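Local coordinates for protein nigritoxine (PDB 5M41) that is a bacterial toxin active against crustaceans and insects, built on a new fold, at residues G339-K344 / G391-A396; I360-T365 / S407-A412; G366-G371 / P439-K444. All coordinates share one frame; numbering follows the deposited sequence.

Contact 1: residues G339-K344 / G391-A396; sequences GKIVAK and GLVSVA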
loop_
_atom_site.group_PDB
_atom_site.type_symbol
_atom_site.label_atom_id
_atom_site.label_comp_id
_atom_site.label_asym_id
_atom_site.label_seq_id
_atom_site.Cartn_x
_atom_site.Cartn_y
_atom_site.Cartn_z
ATOM N N GLY A 339 3.226 -12.883 -7.837
ATOM C CA GLY A 339 2.925 -11.913 -8.882
ATOM C C GLY A 339 1.457 -11.561 -9.012
ATOM O O GLY A 339 0.999 -11.230 -10.102
ATOM N N LYS A 340 0.722 -11.630 -7.906
ATOM C CA LYS A 340 -0.679 -11.225 -7.894
ATOM C C LYS A 340 -0.866 -9.898 -7.155
ATOM O O LYS A 340 0.064 -9.424 -6.476
ATOM C CB LYS A 340 -1.552 -12.311 -7.272
ATOM C CG LYS A 340 -1.684 -13.566 -8.134
ATOM C CD LYS A 340 -2.247 -14.731 -7.332
ATOM C CE LYS A 340 -2.261 -16.030 -8.147
ATOM N NZ LYS A 340 -3.124 -15.926 -9.363
ATOM N N ILE A 341 -2.051 -9.306 -7.315
ATOM C CA ILE A 341 -2.466 -8.103 -6.583
ATOM C C ILE A 341 -3.904 -8.301 -6.135
ATOM O O ILE A 341 -4.735 -8.750 -6.907
ATOM C CB ILE A 341 -2.408 -6.818 -7.445
ATOM C CG1 ILE A 341 -0.965 -6.394 -7.653
ATOM C CG2 ILE A 341 -3.098 -5.654 -6.726
ATOM C CD1 ILE A 341 -0.815 -5.122 -8.471
ATOM N N VAL A 342 -4.188 -7.984 -4.877
ATOM C CA VAL A 342 -5.562 -7.983 -4.401
ATOM C C VAL A 342 -6.051 -6.531 -4.272
ATOM O O VAL A 342 -5.321 -5.667 -3.770
ATOM C CB VAL A 342 -5.726 -8.795 -3.087
ATOM C CG1 VAL A 342 -4.986 -8.148 -1.925
ATOM C CG2 VAL A 342 -7.197 -9.019 -2.749
ATOM N N ALA A 343 -7.254 -6.261 -4.779
ATOM C CA ALA A 343 -7.942 -5.006 -4.481
ATOM C C ALA A 343 -8.944 -5.301 -3.383
ATOM O O ALA A 343 -9.636 -6.330 -3.425
ATOM C CB ALA A 343 -8.661 -4.464 -5.704
ATOM N N LYS A 344 -9.004 -4.407 -2.403
ATOM C CA LYS A 344 -9.893 -4.552 -1.276
ATOM C C LYS A 344 -10.207 -3.174 -0.720
ATOM O O LYS A 344 -9.292 -2.369 -0.531
ATOM C CB LYS A 344 -9.211 -5.403 -0.193
ATOM C CG LYS A 344 -10.133 -5.886 0.910
ATOM C CD LYS A 344 -9.590 -7.145 1.605
ATOM C CE LYS A 344 -10.617 -7.734 2.588
ATOM N NZ LYS A 344 -10.461 -9.232 2.708
ATOM N N GLY A 391 2.675 1.940 -11.972
ATOM C CA GLY A 391 3.910 1.773 -11.206
ATOM C C GLY A 391 3.856 0.543 -10.306
ATOM O O GLY A 391 4.764 -0.289 -10.315
ATOM N N LEU A 392 2.792 0.423 -9.527
ATOM C CA LEU A 392 2.658 -0.701 -8.611
ATOM C C LEU A 392 2.635 -2.044 -9.337
ATOM O O LEU A 392 3.321 -2.998 -8.930
ATOM C CB LEU A 392 1.416 -0.547 -7.707
ATOM C CG LEU A 392 1.129 -1.736 -6.772
ATOM C CD1 LEU A 392 2.296 -2.036 -5.835
ATOM C CD2 LEU A 392 -0.154 -1.511 -5.984
ATOM N N VAL A 393 1.824 -2.130 -10.384
ATOM C CA VAL A 393 1.708 -3.362 -11.149
ATOM C C VAL A 393 3.079 -3.758 -11.724
ATOM O O VAL A 393 3.475 -4.921 -11.648
ATOM C CB VAL A 393 0.652 -3.268 -12.273
ATOM C CG1 VAL A 393 0.843 -4.390 -13.284
ATOM C CG2 VAL A 393 -0.746 -3.334 -11.699
ATOM N N SER A 394 3.824 -2.797 -12.255
ATOM C CA SER A 394 5.137 -3.133 -12.818
ATOM C C SER A 394 6.096 -3.740 -11.796
ATOM O O SER A 394 6.942 -4.560 -12.160
ATOM C CB SER A 394 5.795 -1.931 -13.498
ATOM O OG SER A 394 6.255 -0.985 -12.543
ATOM N N VAL A 395 5.991 -3.346 -10.528
ATOM C CA VAL A 395 6.877 -3.945 -9.515
ATOM C C VAL A 395 6.252 -5.151 -8.794
ATOM O O VAL A 395 6.978 -5.989 -8.257
ATOM C CB VAL A 395 7.471 -2.916 -8.514
ATOM C CG1 VAL A 395 8.356 -1.895 -9.238
ATOM C CG2 VAL A 395 6.368 -2.227 -7.723
ATOM N N ALA A 396 4.922 -5.263 -8.789
ATOM C CA ALA A 396 4.273 -6.476 -8.247
ATOM C C ALA A 396 4.305 -7.620 -9.262
ATOM O O ALA A 396 4.218 -8.794 -8.899
ATOM C CB ALA A 396 2.845 -6.196 -7.836
#

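Contact 2: residues I360-T365 / S407-A412; sequences ISIAET and SKIGNA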
loop_
_atom_site.group_PDB
_atom_site.type_symbol
_atom_site.label_atom_id
_atom_site.label_comp_id
_atom_site.label_asym_id
_atom_site.label_seq_id
_atom_site.Cartn_x
_atom_site.Cartn_y
_atom_site.Cartn_z
ATOM N N ILE A 360 -2.561 9.244 -0.712
ATOM C CA ILE A 360 -1.983 7.966 -1.136
ATOM C C ILE A 360 -1.087 7.514 -0.005
ATOM O O ILE A 360 -0.271 8.291 0.474
ATOM C CB ILE A 360 -1.158 8.105 -2.451
ATOM C CG1 ILE A 360 -1.986 8.785 -3.560
ATOM C CG2 ILE A 360 -0.638 6.746 -2.924
ATOM C CD1 ILE A 360 -3.244 8.031 -3.997
ATOM N N SER A 361 -1.271 6.279 0.452
ATOM C CA SER A 361 -0.351 5.682 1.420
ATOM C C SER A 361 0.438 4.603 0.716
ATOM O O SER A 361 -0.111 3.837 -0.077
ATOM C CB SER A 361 -1.112 5.068 2.592
ATOM O OG SER A 361 -1.943 6.034 3.218
ATOM N N ILE A 362 1.716 4.521 1.019
ATOM C CA ILE A 362 2.587 3.539 0.399
ATOM C C ILE A 362 3.013 2.567 1.502
ATOM O O ILE A 362 3.535 2.979 2.528
ATOM C CB ILE A 362 3.796 4.220 -0.304
ATOM C CG1 ILE A 362 3.315 5.023 -1.532
ATOM C CG2 ILE A 362 4.827 3.175 -0.747
ATOM C CD1 ILE A 362 4.353 5.986 -2.095
ATOM N N ALA A 363 2.710 1.281 1.307
ATOM C CA ALA A 363 3.095 0.252 2.234
ATOM C C ALA A 363 4.255 -0.510 1.608
ATOM O O ALA A 363 4.559 -0.287 0.440
ATOM C CB ALA A 363 1.919 -0.695 2.488
ATOM N N GLU A 364 4.895 -1.408 2.370
ATOM C CA GLU A 364 5.931 -2.274 1.801
ATOM C C GLU A 364 5.312 -3.214 0.751
ATOM O O GLU A 364 6.012 -3.717 -0.139
ATOM C CB GLU A 364 6.656 -3.101 2.889
ATOM C CG GLU A 364 7.342 -2.308 4.012
ATOM C CD GLU A 364 8.648 -1.601 3.598
ATOM O OE1 GLU A 364 9.005 -1.567 2.390
ATOM O OE2 GLU A 364 9.346 -1.060 4.504
ATOM N N THR A 365 4.002 -3.431 0.860
ATOM C CA THR A 365 3.296 -4.410 0.043
ATOM C C THR A 365 2.426 -3.801 -1.053
ATOM O O THR A 365 1.802 -4.532 -1.819
ATOM C CB THR A 365 2.393 -5.288 0.915
ATOM O OG1 THR A 365 1.569 -4.436 1.709
ATOM C CG2 THR A 365 3.226 -6.218 1.843
ATOM N N SER A 407 10.452 1.695 -1.143
ATOM C CA SER A 407 11.323 2.408 -2.048
ATOM C C SER A 407 11.055 2.072 -3.526
ATOM O O SER A 407 10.868 2.976 -4.333
ATOM C CB SER A 407 12.778 2.151 -1.648
ATOM O OG SER A 407 13.639 2.416 -2.730
ATOM N N LYS A 408 11.010 0.784 -3.874
ATOM C CA LYS A 408 10.630 0.366 -5.237
ATOM C C LYS A 408 9.244 0.867 -5.647
ATOM O O LYS A 408 9.055 1.338 -6.767
ATOM C CB LYS A 408 10.667 -1.157 -5.385
ATOM C CG LYS A 408 12.007 -1.730 -5.844
ATOM C CD LYS A 408 11.912 -3.249 -5.922
ATOM C CE LYS A 408 13.164 -3.887 -6.498
ATOM N NZ LYS A 408 14.306 -3.816 -5.556
ATOM N N ILE A 409 8.269 0.775 -4.747
ATOM C CA ILE A 409 6.936 1.270 -5.083
ATOM C C ILE A 409 6.979 2.781 -5.318
ATOM O O ILE A 409 6.487 3.269 -6.345
ATOM C CB ILE A 409 5.880 0.888 -4.022
ATOM C CG1 ILE A 409 5.679 -0.639 -4.023
ATOM C CG2 ILE A 409 4.589 1.607 -4.308
ATOM C CD1 ILE A 409 5.067 -1.201 -2.754
ATOM N N GLY A 410 7.592 3.517 -4.389
ATOM C CA GLY A 410 7.695 4.972 -4.532
ATOM C C GLY A 410 8.345 5.391 -5.849
ATOM O O GLY A 410 7.858 6.296 -6.536
ATOM N N ASN A 411 9.449 4.728 -6.193
ATOM C CA ASN A 411 10.176 4.978 -7.447
ATOM C C ASN A 411 9.357 4.665 -8.693
ATOM O O ASN A 411 9.434 5.389 -9.687
ATOM C CB ASN A 411 11.476 4.178 -7.486
ATOM C CG ASN A 411 12.468 4.622 -6.431
ATOM O OD1 ASN A 411 12.275 5.638 -5.758
ATOM N ND2 ASN A 411 13.547 3.864 -6.288
ATOM N N ALA A 412 8.565 3.597 -8.645
ATOM C CA ALA A 412 7.751 3.234 -9.798
ATOM C C ALA A 412 6.622 4.250 -10.011
ATOM O O ALA A 412 6.228 4.527 -11.149
ATOM C CB ALA A 412 7.216 1.820 -9.645
#

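Contact 3: residues G366-G371 / P439-K444; sequences GVDIVG and PTAQTK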
loop_
_atom_site.group_PDB
_atom_site.type_symbol
_atom_site.label_atom_id
_atom_site.label_comp_id
_atom_site.label_asym_id
_atom_site.label_seq_id
_atom_site.Cartn_x
_atom_site.Cartn_y
_atom_site.Cartn_z
ATOM N N GLY A 366 2.363 -2.475 -1.148
ATOM C CA GLY A 366 1.416 -1.872 -2.087
ATOM C C GLY A 366 1.029 -0.435 -1.793
ATOM O O GLY A 366 1.756 0.280 -1.088
ATOM N N VAL A 367 -0.109 -0.006 -2.339
ATOM C CA VAL A 367 -0.595 1.344 -2.105
ATOM C C VAL A 367 -2.056 1.344 -1.684
ATOM O O VAL A 367 -2.817 0.447 -2.042
ATOM C CB VAL A 367 -0.420 2.291 -3.328
ATOM C CG1 VAL A 367 1.021 2.234 -3.828
ATOM C CG2 VAL A 367 -1.375 1.906 -4.449
ATOM N N ASP A 368 -2.427 2.352 -0.900
ATOM C CA ASP A 368 -3.828 2.597 -0.597
ATOM C C ASP A 368 -4.224 3.952 -1.191
ATOM O O ASP A 368 -3.510 4.939 -1.029
ATOM C CB ASP A 368 -4.041 2.662 0.909
ATOM C CG ASP A 368 -3.589 1.392 1.634
ATOM O OD1 ASP A 368 -3.859 0.252 1.162
ATOM O OD2 ASP A 368 -2.982 1.544 2.725
ATOM N N ILE A 369 -5.369 3.990 -1.846
ATOM C CA ILE A 369 -5.929 5.227 -2.381
ATOM C C ILE A 369 -7.082 5.622 -1.460
ATOM O O ILE A 369 -8.060 4.869 -1.318
ATOM C CB ILE A 369 -6.400 5.029 -3.840
ATOM C CG1 ILE A 369 -5.220 4.530 -4.711
ATOM C CG2 ILE A 369 -6.999 6.337 -4.381
ATOM C CD1 ILE A 369 -5.599 3.927 -6.064
ATOM N N VAL A 370 -6.930 6.752 -0.773
ATOM C CA VAL A 370 -7.879 7.161 0.298
ATOM C C VAL A 370 -8.618 8.462 -0.065
ATOM O O VAL A 370 -7.999 9.455 -0.411
ATOM C CB VAL A 370 -7.148 7.333 1.643
ATOM C CG1 VAL A 370 -8.091 7.873 2.733
ATOM C CG2 VAL A 370 -6.529 6.003 2.083
ATOM N N GLY A 371 -9.940 8.429 -0.017
ATOM C CA GLY A 371 -10.784 9.602 -0.221
ATOM C C GLY A 371 -12.220 9.145 -0.090
ATOM O O GLY A 371 -12.465 7.991 0.255
ATOM N N PRO A 439 -2.469 5.403 9.052
ATOM C CA PRO A 439 -1.718 4.177 8.784
ATOM C C PRO A 439 -2.296 3.407 7.595
ATOM O O PRO A 439 -3.476 3.558 7.253
ATOM C CB PRO A 439 -1.898 3.348 10.076
ATOM C CG PRO A 439 -2.229 4.352 11.125
ATOM C CD PRO A 439 -2.994 5.449 10.423
ATOM N N THR A 440 -1.464 2.592 6.972
ATOM C CA THR A 440 -1.922 1.749 5.888
ATOM C C THR A 440 -2.915 0.699 6.396
ATOM O O THR A 440 -2.876 0.289 7.550
ATOM C CB THR A 440 -0.759 1.061 5.155
ATOM O OG1 THR A 440 -1.293 0.289 4.067
ATOM C CG2 THR A 440 0.053 0.156 6.115
ATOM N N ALA A 441 -3.852 0.328 5.538
ATOM C CA ALA A 441 -4.739 -0.770 5.847
ATOM C C ALA A 441 -4.029 -2.106 5.649
ATOM O O ALA A 441 -4.507 -3.113 6.160
ATOM C CB ALA A 441 -5.972 -0.706 4.978
ATOM N N GLN A 442 -2.903 -2.120 4.922
ATOM C CA GLN A 442 -2.193 -3.385 4.588
ATOM C C GLN A 442 -1.375 -3.903 5.777
ATOM O O GLN A 442 -0.149 -3.889 5.774
ATOM C CB GLN A 442 -1.343 -3.198 3.332
ATOM C CG GLN A 442 -2.233 -2.806 2.152
ATOM C CD GLN A 442 -1.506 -2.619 0.837
ATOM O OE1 GLN A 442 -0.476 -3.261 0.564
ATOM N NE2 GLN A 442 -2.055 -1.759 -0.005
ATOM N N THR A 443 -2.086 -4.304 6.823
ATOM C CA THR A 443 -1.463 -4.802 8.027
ATOM C C THR A 443 -1.228 -6.318 7.925
ATOM O O THR A 443 -1.612 -6.991 6.937
ATOM C CB THR A 443 -2.380 -4.567 9.236
ATOM O OG1 THR A 443 -3.625 -5.217 8.985
ATOM C CG2 THR A 443 -2.632 -3.048 9.495
ATOM N N LYS A 444 -0.601 -6.848 8.974
ATOM C CA LYS A 444 -0.435 -8.283 9.167
ATOM C C LYS A 444 -1.773 -9.004 9.042
ATOM O O LYS A 444 -1.900 -9.933 8.263
ATOM C CB LYS A 444 0.182 -8.537 10.543
ATOM C CG LYS A 444 0.697 -9.955 10.775
ATOM C CD LYS A 444 0.836 -10.220 12.276
ATOM C CE LYS A 444 1.979 -11.175 12.589
ATOM N NZ LYS A 444 1.960 -12.378 11.714
HETATM O O HOH W 1 -5.115 2.717 3.936
#

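Contact 1: residues G339-K344 / G391-A396
Ile341 and Ala396 form the heart of this contact, where strand 340-348 packs against the last turn of helix 386-396. Ile341 leaves the strand toward the helix, and its CG1 lies 3.8 Å from the CB of Ala396. With CG1 beside the backbone N and the chain then extended (chi1 -74°, chi2 -179°), the CD1 methyl is carried past Ala396 to the previous turn. There it meets Val393 CG2 at 3.7 Å, the two side chains crossing nearly at right angles, while Leu392 CG stands a little further off, 4.3 Å from Ile341 CD1. A branched isoleucine with a two-carbon arm can thus touch three helix residues, and the small methyl of Ala396 lets the strand come close at the helix end.

Gly339, just ahead of the strand, takes the third large share of the buried surface through its backbone. Its CA makes a CH···O contact of 3.4 Å with Ala396 O, and its positive phi of 73° is a conformation that glycine adopts without strain. Backbone bonds tie Gly339 to Ala297 and to Ser399, just past the helix, and Val393 also packs on helix 302-319.

No hydrogen bond crosses between the two segments; the union is apolar and buried. Strands 328-336 and 340-348 are antiparallel neighbours joined by a short turn, a beta-hairpin, and helix 386-396 packs against them as a layer of helix on one face of an antiparallel sheet.

Contact 2: residues I360-T365 / S407-A412
Ile362 and Ile409 meet branch to branch, the CG2 methyl of Ile362 lying 3.9 Å from the CG2 methyl of Ile409. Both have CG2 anti to the backbone N and CG1 beside it (chi1 -68° for Ile362 and -67° for Ile409), and the two chains slide past each other in opposite directions. The extended end of Ile362 therefore reaches toward the helix backbone, where its CD1 methyl rests against the bare backbone at Gly410 CA, 4.3 Å away. The end of Ile409 runs the other way, onto the chain that leaves the strand: its CD1 lies 3.4 Å from Ala363 O and 3.7 Å from Glu364 O. Beta-branched isoleucine suits both places, giving a short methyl branch (CG2) for the meeting and a longer ethyl branch (CG1-CD1) to extend it.

Glu364 starts away from the helix but folds back at its second torsion (chi2 -74°), and its OE1 accepts a hydrogen bond from Lys406 N, at the start of that helix.

Helix 406-415 thus lies over strand 359-363, the neighbour of strand 366-370 in the sheet, while Ile409 also touches Leu392 and Val395 of helix 386-396 and Val367 of strand 366-370.

Contact 3: residues G366-G371 / P439-K444
Asp368 and Thr440 bring the backbones to 6.8 Å between their CA atoms, where strand 366-370 faces an irregular loop that contains an ST turn at Thr440 and an inverse gamma turn centred on Gln442. The strand lies inside the antiparallel sheet, between strands 328-336 and 359-363, and the loop leads into helix 444-457.

The carboxylate of Asp368 is the hub. Its OD2 accepts from Thr440 OG1 at 2.5 Å, a very short bond whose exact length deserves caution, and from Ala441 N at 3.2 Å. The amide nitrogen comes from above the carboxylate plane. Gln442 NE2 reaches OD1 at 2.9 Å from the opposite face of the carboxylate to Ala441 N, and OD1 takes a further hydrogen bond from Ser332; the amide and carboxylate planes stand 73° apart. So many donors round a buried carboxylate would be expected to stabilise a negative charge, and aspartate is short enough to receive them beside its own strand.

Gln442, extended beyond CG (chi2 -179°), spans the distance to the strand. Its OE1 is hydrogen-bonded to Thr365 OG1 and lies 3.5 Å from Gly366 CA, an approach made possible because glycine has no side chain there. Thr440 serves twice: besides donating to Asp368, its OG1 accepts from Gln442 N at 3.0 Å, with an N-H···O angle of 165°.

From the N terminus, the chain lays down strand segments 339-344, 360-365 and 366-371 before any of their partners, which follow in the same order at 391-396, 407-412 and 439-444. Each contact closes a loop of some 40 to 70 residues, and every pair of loops crosses rather than nests. Contacts 1 and 2 set successive helices, 386-396 and 406-415, against the same antiparallel sheet, and the helices touch through Val395 and Ala412. Contact 3 brings the loop before helix 444-457 to that sheet. Leu392 of contact 1 also packs on Gly366 and Val367 of contact 3, while Ser361 and Asp368 pair the neighbouring strands of contacts 2 and 3.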